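Local coordinates for protein TSC1 N-terminal domain (Chaetomium thermophilum, PDB 7A0M) that probably helps bring the TSC complex to lysosomal membranes by binding phosphoinositides, and so takes part in mTORC1 regulation as the N-terminal part of TSC1, at residues Y72-R83 against L113-I124; L12-I20 against E56-V65. All blocks are in the same frame, centred on the assembly; numbering follows the deposited sequence.

Both contacts lie in the N-terminal part of an all-helical chain, on the same side of its centre, with their centres about 15 Å apart. They follow in series: contact 2 pairs helix 9-21 with helix 45-65 and is complete before contact 1 pairs helix 69-81 with helix 113-125. Helices 45-65 and 69-81 are consecutive, and here the contacts touch: the Tyr72 ring lies against Trp61, and Val78 packs on Leu16 and Phe19. The paired helices run nearly parallel, each pair with one helix between them in sequence (29-41, then 89-105), as expected of a solenoid-like helical stack. The two contacts thus join into one stretch of packing at the N-terminal end of the chain.

Contact 1 of 2, residues Y72-R83 against L113-I124; sequences YAAFVAVLRQLR and LARSFMDFTLEI
Arg80 lies across helix 113-124 and meets it with almost every atom of its side chain. CB sits near the Glu123 carboxylate and the rim of the Phe120 ring. Arg80 CG is pressed against Phe120, 3.4 Å from Phe120 CD1 and oblique to the ring, and CD passes over Phe120 CB and Ser116 O. The chain bends at its third torsion (chi3 52°), which brings the guanidinium round to Glu123, the two side chains crossing at about a right angle. Arg80 NE gives a bond to Glu123 OE1 at 3.2 Å, and Arg80 NH2 a nearly straight one to Glu123 OE2 at 2.7 Å, a side-on salt bridge with one nitrogen per oxygen. Both Glu123 oxygens lie close to the guanidinium plane, yet the two flat groups are turned 47° apart, and NH2 comes to OE2 from above the carboxylate plane. Arg80 NH1 lies 3.5 Å from Ser116 OG, which sits at the guanidinium edge, while Asp119 CB covers one face.

One turn earlier Val76 is a knob among Leu113, Ser116, Phe117 and Phe120, its CG1 3.4 Å from Ser116 OG. Arg83 extends the grip, with CD between Phe120 CE1 and Ile124 CG1. The helices run 19° from parallel, their axes 9.5 Å apart. Helix 89-105 packs on Leu79 and Phe117; helices 9-21 and 45-65 adjoin helix 69-81, and helix 168-183 covers Ala114, Met118 and Thr121.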
loop_
_atom_site.group_PDB
_atom_site.type_symbol
_atom_site.label_atom_id
_atom_site.label_comp_id
_atom_site.label_asym_id
_atom_site.label_seq_id
_atom_site.Cartn_x
_atom_site.Cartn_y
_atom_site.Cartn_z
ATOM N N TYR B 72 -1.451 -63.197 -4.538
ATOM C CA TYR B 72 -1.573 -62.120 -3.563
ATOM C C TYR B 72 -2.765 -61.246 -3.914
ATOM O O TYR B 72 -3.608 -60.945 -3.063
ATOM C CB TYR B 72 -0.304 -61.264 -3.528
ATOM C CG TYR B 72 0.903 -61.847 -2.831
ATOM C CD1 TYR B 72 0.838 -63.054 -2.150
ATOM C CD2 TYR B 72 2.116 -61.172 -2.853
ATOM C CE1 TYR B 72 1.953 -63.567 -1.513
ATOM C CE2 TYR B 72 3.228 -61.676 -2.225
ATOM C CZ TYR B 72 3.145 -62.871 -1.558
ATOM O OH TYR B 72 4.265 -63.362 -0.933
ATOM N N ALA B 73 -2.848 -60.838 -5.183
ATOM C CA ALA B 73 -3.956 -60.003 -5.633
ATOM C C ALA B 73 -5.280 -60.731 -5.465
ATOM O O ALA B 73 -6.286 -60.127 -5.076
ATOM C CB ALA B 73 -3.745 -59.589 -7.089
ATOM N N ALA B 74 -5.301 -62.030 -5.769
ATOM C CA ALA B 74 -6.496 -62.829 -5.529
ATOM C C ALA B 74 -6.791 -62.939 -4.038
ATOM O O ALA B 74 -7.949 -62.830 -3.619
ATOM C CB ALA B 74 -6.335 -64.213 -6.151
ATOM N N PHE B 75 -5.753 -63.154 -3.223
ATOM C CA PHE B 75 -5.943 -63.277 -1.781
ATOM C C PHE B 75 -6.474 -61.984 -1.173
ATOM O O PHE B 75 -7.294 -62.018 -0.248
ATOM C CB PHE B 75 -4.630 -63.683 -1.111
ATOM C CG PHE B 75 -4.748 -63.915 0.367
ATOM C CD1 PHE B 75 -5.269 -65.102 0.856
ATOM C CD2 PHE B 75 -4.328 -62.952 1.270
ATOM C CE1 PHE B 75 -5.377 -65.320 2.217
ATOM C CE2 PHE B 75 -4.432 -63.164 2.631
ATOM C CZ PHE B 75 -4.958 -64.349 3.106
ATOM N N VAL B 76 -6.016 -60.834 -1.674
ATOM C CA VAL B 76 -6.509 -59.563 -1.152
ATOM C C VAL B 76 -7.989 -59.398 -1.473
ATOM O O VAL B 76 -8.766 -58.908 -0.645
ATOM C CB VAL B 76 -5.673 -58.393 -1.702
ATOM C CG1 VAL B 76 -6.277 -57.063 -1.282
ATOM C CG2 VAL B 76 -4.240 -58.492 -1.211
ATOM N N ALA B 77 -8.405 -59.820 -2.670
ATOM C CA ALA B 77 -9.817 -59.749 -3.033
ATOM C C ALA B 77 -10.664 -60.587 -2.085
ATOM O O ALA B 77 -11.757 -60.172 -1.682
ATOM C CB ALA B 77 -10.015 -60.204 -4.478
ATOM N N VAL B 78 -10.179 -61.777 -1.725
ATOM C CA VAL B 78 -10.887 -62.605 -0.755
ATOM C C VAL B 78 -10.898 -61.939 0.612
ATOM O O VAL B 78 -11.914 -61.955 1.318
ATOM C CB VAL B 78 -10.241 -63.998 -0.682
ATOM C CG1 VAL B 78 -11.064 -64.904 0.197
ATOM C CG2 VAL B 78 -10.099 -64.586 -2.063
ATOM N N LEU B 79 -9.770 -61.351 1.009
ATOM C CA LEU B 79 -9.685 -60.712 2.316
ATOM C C LEU B 79 -10.588 -59.488 2.405
ATOM O O LEU B 79 -11.099 -59.174 3.485
ATOM C CB LEU B 79 -8.234 -60.349 2.617
ATOM C CG LEU B 79 -7.885 -60.014 4.062
ATOM C CD1 LEU B 79 -8.345 -61.127 4.989
ATOM C CD2 LEU B 79 -6.388 -59.829 4.169
ATOM N N ARG B 80 -10.791 -58.784 1.288
ATOM C CA ARG B 80 -11.687 -57.632 1.291
ATOM C C ARG B 80 -13.130 -58.057 1.536
ATOM O O ARG B 80 -13.842 -57.429 2.328
ATOM C CB ARG B 80 -11.562 -56.867 -0.028
ATOM C CG ARG B 80 -10.208 -56.206 -0.220
ATOM C CD ARG B 80 -10.036 -55.600 -1.603
ATOM N NE ARG B 80 -11.139 -54.717 -1.970
ATOM C CZ ARG B 80 -11.349 -54.263 -3.201
ATOM N NH1 ARG B 80 -10.530 -54.607 -4.187
ATOM N NH2 ARG B 80 -12.378 -53.465 -3.449
ATOM N N GLN B 81 -13.580 -59.118 0.864
ATOM C CA GLN B 81 -14.967 -59.548 1.006
ATOM C C GLN B 81 -15.237 -60.164 2.373
ATOM O O GLN B 81 -16.342 -60.017 2.907
ATOM C CB GLN B 81 -15.319 -60.545 -0.093
ATOM C CG GLN B 81 -15.121 -60.026 -1.502
ATOM C CD GLN B 81 -15.516 -61.054 -2.533
ATOM O OE1 GLN B 81 -16.348 -61.918 -2.263
ATOM N NE2 GLN B 81 -14.925 -60.972 -3.721
ATOM N N LEU B 82 -14.256 -60.851 2.951
ATOM C CA LEU B 82 -14.419 -61.498 4.247
ATOM C C LEU B 82 -14.075 -60.583 5.412
ATOM O O LEU B 82 -14.144 -61.021 6.565
ATOM C CB LEU B 82 -13.560 -62.765 4.321
ATOM C CG LEU B 82 -14.102 -64.004 3.608
ATOM C CD1 LEU B 82 -13.067 -65.117 3.608
ATOM C CD2 LEU B 82 -15.393 -64.470 4.264
ATOM N N ARG B 83 -13.701 -59.335 5.138
ATOM C CA ARG B 83 -13.367 -58.390 6.200
ATOM C C ARG B 83 -14.461 -58.201 7.246
ATOM O O ARG B 83 -14.125 -58.171 8.442
ATOM C CB ARG B 83 -12.993 -57.040 5.575
ATOM C CG ARG B 83 -12.595 -55.978 6.579
ATOM C CD ARG B 83 -12.272 -54.680 5.870
ATOM N NE ARG B 83 -13.433 -54.193 5.131
ATOM C CZ ARG B 83 -14.443 -53.518 5.671
ATOM N NH1 ARG B 83 -14.449 -53.245 6.969
ATOM N NH2 ARG B 83 -15.455 -53.121 4.912
ATOM N N LEU B 113 -2.806 -55.137 -8.106
ATOM C CA LEU B 113 -2.436 -55.423 -6.723
ATOM C C LEU B 113 -2.326 -54.141 -5.911
ATOM O O LEU B 113 -2.808 -54.073 -4.774
ATOM C CB LEU B 113 -1.121 -56.202 -6.689
ATOM C CG LEU B 113 -0.541 -56.537 -5.316
ATOM C CD1 LEU B 113 -1.549 -57.317 -4.485
ATOM C CD2 LEU B 113 0.755 -57.316 -5.462
ATOM N N ALA B 114 -1.687 -53.114 -6.476
ATOM C CA ALA B 114 -1.593 -51.831 -5.788
ATOM C C ALA B 114 -2.972 -51.215 -5.595
ATOM O O ALA B 114 -3.297 -50.712 -4.514
ATOM C CB ALA B 114 -0.680 -50.884 -6.567
ATOM N N ARG B 115 -3.801 -51.248 -6.642
ATOM C CA ARG B 115 -5.144 -50.683 -6.544
ATOM C C ARG B 115 -6.024 -51.501 -5.607
ATOM O O ARG B 115 -6.824 -50.936 -4.850
ATOM C CB ARG B 115 -5.778 -50.591 -7.932
ATOM C CG ARG B 115 -5.074 -49.631 -8.878
ATOM C CD ARG B 115 -5.752 -49.593 -10.241
ATOM N NE ARG B 115 -5.075 -48.683 -11.159
ATOM C CZ ARG B 115 -5.416 -48.512 -12.432
ATOM N NH1 ARG B 115 -6.431 -49.192 -12.949
ATOM N NH2 ARG B 115 -4.739 -47.661 -13.191
ATOM N N SER B 116 -5.894 -52.830 -5.641
ATOM C CA SER B 116 -6.705 -53.672 -4.765
ATOM C C SER B 116 -6.374 -53.423 -3.300
ATOM O O SER B 116 -7.274 -53.368 -2.453
ATOM C CB SER B 116 -6.504 -55.147 -5.114
ATOM O OG SER B 116 -7.307 -55.978 -4.295
ATOM N N PHE B 117 -5.087 -53.274 -2.980
ATOM C CA PHE B 117 -4.705 -52.987 -1.602
ATOM C C PHE B 117 -5.130 -51.584 -1.190
ATOM O O PHE B 117 -5.444 -51.351 -0.017
ATOM C CB PHE B 117 -3.198 -53.159 -1.425
ATOM C CG PHE B 117 -2.726 -52.961 -0.013
ATOM C CD1 PHE B 117 -2.886 -53.962 0.931
ATOM C CD2 PHE B 117 -2.120 -51.775 0.369
ATOM C CE1 PHE B 117 -2.452 -53.783 2.231
ATOM C CE2 PHE B 117 -1.684 -51.591 1.668
ATOM C CZ PHE B 117 -1.851 -52.596 2.600
HETATM N N MSE B 118 -5.147 -50.645 -2.132
HETATM C CA MSE B 118 -5.590 -49.289 -1.851
HETATM C C MSE B 118 -7.089 -49.267 -1.577
HETATM O O MSE B 118 -7.548 -48.616 -0.638
HETATM C CB MSE B 118 -5.254 -48.354 -3.013
HETATM C CG MSE B 118 -5.537 -46.896 -2.712
HETATM SE SE MSE B 118 -4.497 -46.270 -1.187
HETATM C CE MSE B 118 -5.721 -44.910 -0.519
ATOM N N ASP B 119 -7.849 -49.984 -2.407
ATOM C CA ASP B 119 -9.286 -50.092 -2.179
ATOM C C ASP B 119 -9.582 -50.832 -0.880
ATOM O O ASP B 119 -10.531 -50.487 -0.167
ATOM C CB ASP B 119 -9.958 -50.783 -3.364
ATOM C CG ASP B 119 -9.939 -49.931 -4.619
ATOM O OD1 ASP B 119 -10.092 -48.698 -4.500
ATOM O OD2 ASP B 119 -9.775 -50.493 -5.722
ATOM N N PHE B 120 -8.782 -51.852 -0.558
ATOM C CA PHE B 120 -8.894 -52.492 0.750
ATOM C C PHE B 120 -8.655 -51.487 1.868
ATOM O O PHE B 120 -9.371 -51.484 2.874
ATOM C CB PHE B 120 -7.910 -53.657 0.852
ATOM C CG PHE B 120 -7.968 -54.389 2.167
ATOM C CD1 PHE B 120 -9.181 -54.788 2.704
ATOM C CD2 PHE B 120 -6.804 -54.689 2.856
ATOM C CE1 PHE B 120 -9.233 -55.463 3.909
ATOM C CE2 PHE B 120 -6.851 -55.365 4.061
ATOM C CZ PHE B 120 -8.066 -55.753 4.588
ATOM N N THR B 121 -7.651 -50.622 1.704
ATOM C CA THR B 121 -7.396 -49.581 2.693
ATOM C C THR B 121 -8.572 -48.616 2.792
ATOM O O THR B 121 -8.976 -48.227 3.894
ATOM C CB THR B 121 -6.113 -48.830 2.336
ATOM O OG1 THR B 121 -5.008 -49.742 2.334
ATOM C CG2 THR B 121 -5.848 -47.718 3.334
ATOM N N LEU B 122 -9.137 -48.222 1.648
ATOM C CA LEU B 122 -10.260 -47.289 1.653
ATOM C C LEU B 122 -11.495 -47.913 2.294
ATOM O O LEU B 122 -12.256 -47.225 2.983
ATOM C CB LEU B 122 -10.563 -46.824 0.230
ATOM C CG LEU B 122 -9.481 -45.967 -0.431
ATOM C CD1 LEU B 122 -9.779 -45.757 -1.907
ATOM C CD2 LEU B 122 -9.345 -44.633 0.288
ATOM N N GLU B 123 -11.716 -49.211 2.070
ATOM C CA GLU B 123 -12.866 -49.879 2.672
ATOM C C GLU B 123 -12.732 -49.953 4.187
ATOM O O GLU B 123 -13.730 -49.848 4.911
ATOM C CB GLU B 123 -13.020 -51.282 2.084
ATOM C CG GLU B 123 -13.439 -51.309 0.626
ATOM C CD GLU B 123 -13.195 -52.658 -0.021
ATOM O OE1 GLU B 123 -12.560 -53.520 0.622
ATOM O OE2 GLU B 123 -13.624 -52.851 -1.176
ATOM N N ILE B 124 -11.507 -50.136 4.685
ATOM C CA ILE B 124 -11.276 -50.151 6.127
ATOM C C ILE B 124 -11.605 -48.795 6.737
ATOM O O ILE B 124 -12.229 -48.708 7.802
ATOM C CB ILE B 124 -9.820 -50.559 6.423
ATOM C CG1 ILE B 124 -9.560 -51.992 5.966
ATOM C CG2 ILE B 124 -9.511 -50.405 7.904
ATOM C CD1 ILE B 124 -8.110 -52.405 6.090
#

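Contact 2 of 2, residues L12-I20 against E56-V65; sequences LFRALNSFI and ELLAIWDKAV
Phe13 offers a ring face to Glu56, whose CG stands 4.0 Å from the ring centroid and only 8° off the normal, a CH-pi contact. Glu56 gets there because CG is anti to the backbone N and the chain then bends at chi2. Its carboxylate is turned just 20° from the ring plane but 80° from the Asn17 amide, which approaches from the opposite direction.

One turn further along the helix, Ile60 reaches between Leu16, Asn17 and Ile20. Its CD1 branch lies 4.1 Å from Leu16 CB, and CG1 is 3.8 Å from Asn17 OD1. The other branch, CG2, meets Ile20 CG1 at 3.6 Å, the two isoleucines lying slantwise to each other. Ile20 CG2 goes on to Ala64 CB at 3.9 Å and Val65 CG2 at 4.0 Å, with the valine side chain roughly perpendicular to it. Cutting Ile60 back to an alanine would probably leave a gap beside Leu16 CB and take from Ile20 CG1 its nearest partner on the other helix.

The axes are 11.1 Å apart and nearly parallel. Held by branched aliphatic groups and one ring face, with its polar groups gathered around Asn17 and Glu56, this pairing rests on shape and apolar burial rather than on charge.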
loop_
_atom_site.group_PDB
_atom_site.type_symbol
_atom_site.label_atom_id
_atom_site.label_comp_id
_atom_site.label_asym_id
_atom_site.label_seq_id
_atom_site.Cartn_x
_atom_site.Cartn_y
_atom_site.Cartn_z
ATOM N N LEU B 12 -17.895 -72.524 2.750
ATOM C CA LEU B 12 -17.138 -71.315 2.443
ATOM C C LEU B 12 -15.662 -71.629 2.254
ATOM O O LEU B 12 -15.029 -71.129 1.317
ATOM C CB LEU B 12 -17.324 -70.284 3.557
ATOM C CG LEU B 12 -16.553 -68.983 3.347
ATOM C CD1 LEU B 12 -17.119 -68.256 2.146
ATOM C CD2 LEU B 12 -16.570 -68.103 4.584
ATOM N N PHE B 13 -15.104 -72.467 3.131
ATOM C CA PHE B 13 -13.695 -72.839 3.035
ATOM C C PHE B 13 -13.411 -73.578 1.734
ATOM O O PHE B 13 -12.359 -73.382 1.113
ATOM C CB PHE B 13 -13.300 -73.699 4.234
ATOM C CG PHE B 13 -13.433 -72.999 5.558
ATOM C CD1 PHE B 13 -13.568 -71.620 5.629
ATOM C CD2 PHE B 13 -13.432 -73.726 6.736
ATOM C CE1 PHE B 13 -13.695 -70.984 6.849
ATOM C CE2 PHE B 13 -13.557 -73.096 7.957
ATOM C CZ PHE B 13 -13.689 -71.724 8.015
ATOM N N ARG B 14 -14.349 -74.428 1.304
ATOM C CA ARG B 14 -14.163 -75.197 0.079
ATOM C C ARG B 14 -14.007 -74.280 -1.117
ATOM O O ARG B 14 -13.178 -74.528 -2.002
ATOM C CB ARG B 14 -15.375 -76.090 -0.156
ATOM C CG ARG B 14 -15.313 -76.867 -1.452
ATOM C CD ARG B 14 -16.612 -77.596 -1.693
ATOM N NE ARG B 14 -17.698 -76.618 -1.700
ATOM C CZ ARG B 14 -18.103 -75.962 -2.786
ATOM N NH1 ARG B 14 -17.514 -76.169 -3.957
ATOM N NH2 ARG B 14 -19.089 -75.082 -2.698
ATOM N N ALA B 15 -14.802 -73.213 -1.158
ATOM C CA ALA B 15 -14.703 -72.252 -2.243
ATOM C C ALA B 15 -13.378 -71.504 -2.185
ATOM O O ALA B 15 -12.755 -71.253 -3.223
ATOM C CB ALA B 15 -15.886 -71.285 -2.175
ATOM N N LEU B 16 -12.923 -71.164 -0.977
ATOM C CA LEU B 16 -11.671 -70.429 -0.822
ATOM C C LEU B 16 -10.479 -71.271 -1.258
ATOM O O LEU B 16 -9.610 -70.800 -2.002
ATOM C CB LEU B 16 -11.498 -69.994 0.634
ATOM C CG LEU B 16 -12.601 -69.151 1.275
ATOM C CD1 LEU B 16 -12.285 -68.878 2.742
ATOM C CD2 LEU B 16 -12.847 -67.869 0.509
ATOM N N ASN B 17 -10.423 -72.521 -0.796
ATOM C CA ASN B 17 -9.308 -73.396 -1.133
ATOM C C ASN B 17 -9.244 -73.659 -2.632
ATOM O O ASN B 17 -8.155 -73.717 -3.218
ATOM C CB ASN B 17 -9.446 -74.712 -0.370
ATOM C CG ASN B 17 -9.225 -74.548 1.122
ATOM O OD1 ASN B 17 -8.119 -74.252 1.573
ATOM N ND2 ASN B 17 -10.286 -74.750 1.901
ATOM N N SER B 18 -10.404 -73.824 -3.269
ATOM C CA SER B 18 -10.451 -74.021 -4.715
ATOM C C SER B 18 -10.068 -72.753 -5.468
ATOM O O SER B 18 -9.411 -72.820 -6.513
ATOM C CB SER B 18 -11.843 -74.487 -5.132
ATOM O OG SER B 18 -11.983 -74.462 -6.542
ATOM N N PHE B 19 -10.473 -71.589 -4.958
ATOM C CA PHE B 19 -10.214 -70.341 -5.667
ATOM C C PHE B 19 -8.734 -69.991 -5.692
ATOM O O PHE B 19 -8.247 -69.444 -6.687
ATOM C CB PHE B 19 -10.995 -69.188 -5.047
ATOM C CG PHE B 19 -10.548 -67.836 -5.536
ATOM C CD1 PHE B 19 -10.820 -67.436 -6.835
ATOM C CD2 PHE B 19 -9.853 -66.973 -4.708
ATOM C CE1 PHE B 19 -10.416 -66.202 -7.295
ATOM C CE2 PHE B 19 -9.441 -65.735 -5.168
ATOM C CZ PHE B 19 -9.726 -65.350 -6.462
ATOM N N ILE B 20 -8.010 -70.261 -4.604
ATOM C CA ILE B 20 -6.611 -69.852 -4.552
ATOM C C ILE B 20 -5.826 -70.502 -5.682
ATOM O O ILE B 20 -5.039 -69.842 -6.371
ATOM C CB ILE B 20 -6.017 -70.202 -3.175
ATOM C CG1 ILE B 20 -6.642 -69.330 -2.084
ATOM C CG2 ILE B 20 -4.509 -70.050 -3.187
ATOM C CD1 ILE B 20 -6.473 -67.844 -2.303
ATOM N N GLU B 56 -8.074 -70.135 9.542
ATOM C CA GLU B 56 -8.082 -70.739 8.216
ATOM C C GLU B 56 -7.413 -69.834 7.186
ATOM O O GLU B 56 -6.638 -70.309 6.348
ATOM C CB GLU B 56 -9.513 -71.066 7.796
ATOM C CG GLU B 56 -9.594 -71.773 6.460
ATOM C CD GLU B 56 -8.973 -73.158 6.511
ATOM O OE1 GLU B 56 -8.865 -73.723 7.623
ATOM O OE2 GLU B 56 -8.576 -73.674 5.447
ATOM N N LEU B 57 -7.713 -68.533 7.222
ATOM C CA LEU B 57 -7.071 -67.600 6.298
ATOM C C LEU B 57 -5.556 -67.577 6.474
ATOM O O LEU B 57 -4.813 -67.490 5.490
ATOM C CB LEU B 57 -7.653 -66.199 6.475
ATOM C CG LEU B 57 -9.071 -65.966 5.958
ATOM C CD1 LEU B 57 -9.540 -64.563 6.305
ATOM C CD2 LEU B 57 -9.134 -66.195 4.456
ATOM N N LEU B 58 -5.083 -67.634 7.718
ATOM C CA LEU B 58 -3.649 -67.746 7.967
ATOM C C LEU B 58 -3.074 -69.009 7.331
ATOM O O LEU B 58 -1.985 -68.979 6.738
ATOM C CB LEU B 58 -3.378 -67.730 9.471
ATOM C CG LEU B 58 -1.910 -67.617 9.886
ATOM C CD1 LEU B 58 -1.263 -66.387 9.249
ATOM C CD2 LEU B 58 -1.742 -67.582 11.406
ATOM N N ALA B 59 -3.788 -70.133 7.463
ATOM C CA ALA B 59 -3.314 -71.399 6.911
ATOM C C ALA B 59 -3.190 -71.329 5.398
ATOM O O ALA B 59 -2.197 -71.792 4.827
ATOM C CB ALA B 59 -4.243 -72.547 7.309
ATOM N N ILE B 60 -4.201 -70.770 4.725
ATOM C CA ILE B 60 -4.151 -70.641 3.269
ATOM C C ILE B 60 -2.955 -69.794 2.858
ATOM O O ILE B 60 -2.214 -70.131 1.925
ATOM C CB ILE B 60 -5.468 -70.039 2.743
ATOM C CG1 ILE B 60 -6.639 -70.998 2.955
ATOM C CG2 ILE B 60 -5.350 -69.673 1.279
ATOM C CD1 ILE B 60 -7.990 -70.379 2.672
ATOM N N TRP B 61 -2.756 -68.674 3.554
ATOM C CA TRP B 61 -1.637 -67.783 3.265
ATOM C C TRP B 61 -0.302 -68.504 3.409
ATOM O O TRP B 61 0.584 -68.369 2.556
ATOM C CB TRP B 61 -1.707 -66.568 4.187
ATOM C CG TRP B 61 -0.539 -65.630 4.073
ATOM C CD1 TRP B 61 0.550 -65.565 4.894
ATOM C CD2 TRP B 61 -0.355 -64.612 3.083
ATOM N NE1 TRP B 61 1.396 -64.566 4.478
ATOM C CE2 TRP B 61 0.868 -63.971 3.364
ATOM C CE3 TRP B 61 -1.103 -64.183 1.984
ATOM C CZ2 TRP B 61 1.359 -62.925 2.584
ATOM C CZ3 TRP B 61 -0.612 -63.146 1.210
ATOM C CH2 TRP B 61 0.607 -62.531 1.511
ATOM N N ASP B 62 -0.127 -69.258 4.496
ATOM C CA ASP B 62 1.141 -69.950 4.718
ATOM C C ASP B 62 1.362 -71.055 3.691
ATOM O O ASP B 62 2.405 -71.103 3.029
ATOM C CB ASP B 62 1.192 -70.531 6.128
ATOM C CG ASP B 62 2.578 -71.023 6.502
ATOM O OD1 ASP B 62 3.519 -70.203 6.540
ATOM O OD2 ASP B 62 2.727 -72.237 6.753
ATOM N N LYS B 63 0.395 -71.961 3.544
ATOM C CA LYS B 63 0.622 -73.144 2.723
ATOM C C LYS B 63 0.446 -72.889 1.233
ATOM O O LYS B 63 0.991 -73.648 0.423
ATOM C CB LYS B 63 -0.294 -74.293 3.155
ATOM C CG LYS B 63 -0.091 -74.758 4.591
ATOM C CD LYS B 63 -1.084 -75.856 4.962
ATOM C CE LYS B 63 -0.862 -76.356 6.383
ATOM N NZ LYS B 63 -1.936 -77.293 6.821
ATOM N N ALA B 64 -0.312 -71.867 0.845
ATOM C CA ALA B 64 -0.697 -71.704 -0.550
ATOM C C ALA B 64 -0.420 -70.329 -1.140
ATOM O O ALA B 64 -0.318 -70.227 -2.368
ATOM C CB ALA B 64 -2.189 -72.023 -0.734
ATOM N N VAL B 65 -0.308 -69.273 -0.337
ATOM C CA VAL B 65 -0.258 -67.916 -0.855
ATOM C C VAL B 65 1.090 -67.248 -0.606
ATOM O O VAL B 65 1.570 -66.507 -1.466
ATOM C CB VAL B 65 -1.411 -67.059 -0.289
ATOM C CG1 VAL B 65 -1.508 -65.741 -1.042
ATOM C CG2 VAL B 65 -2.724 -67.813 -0.383
#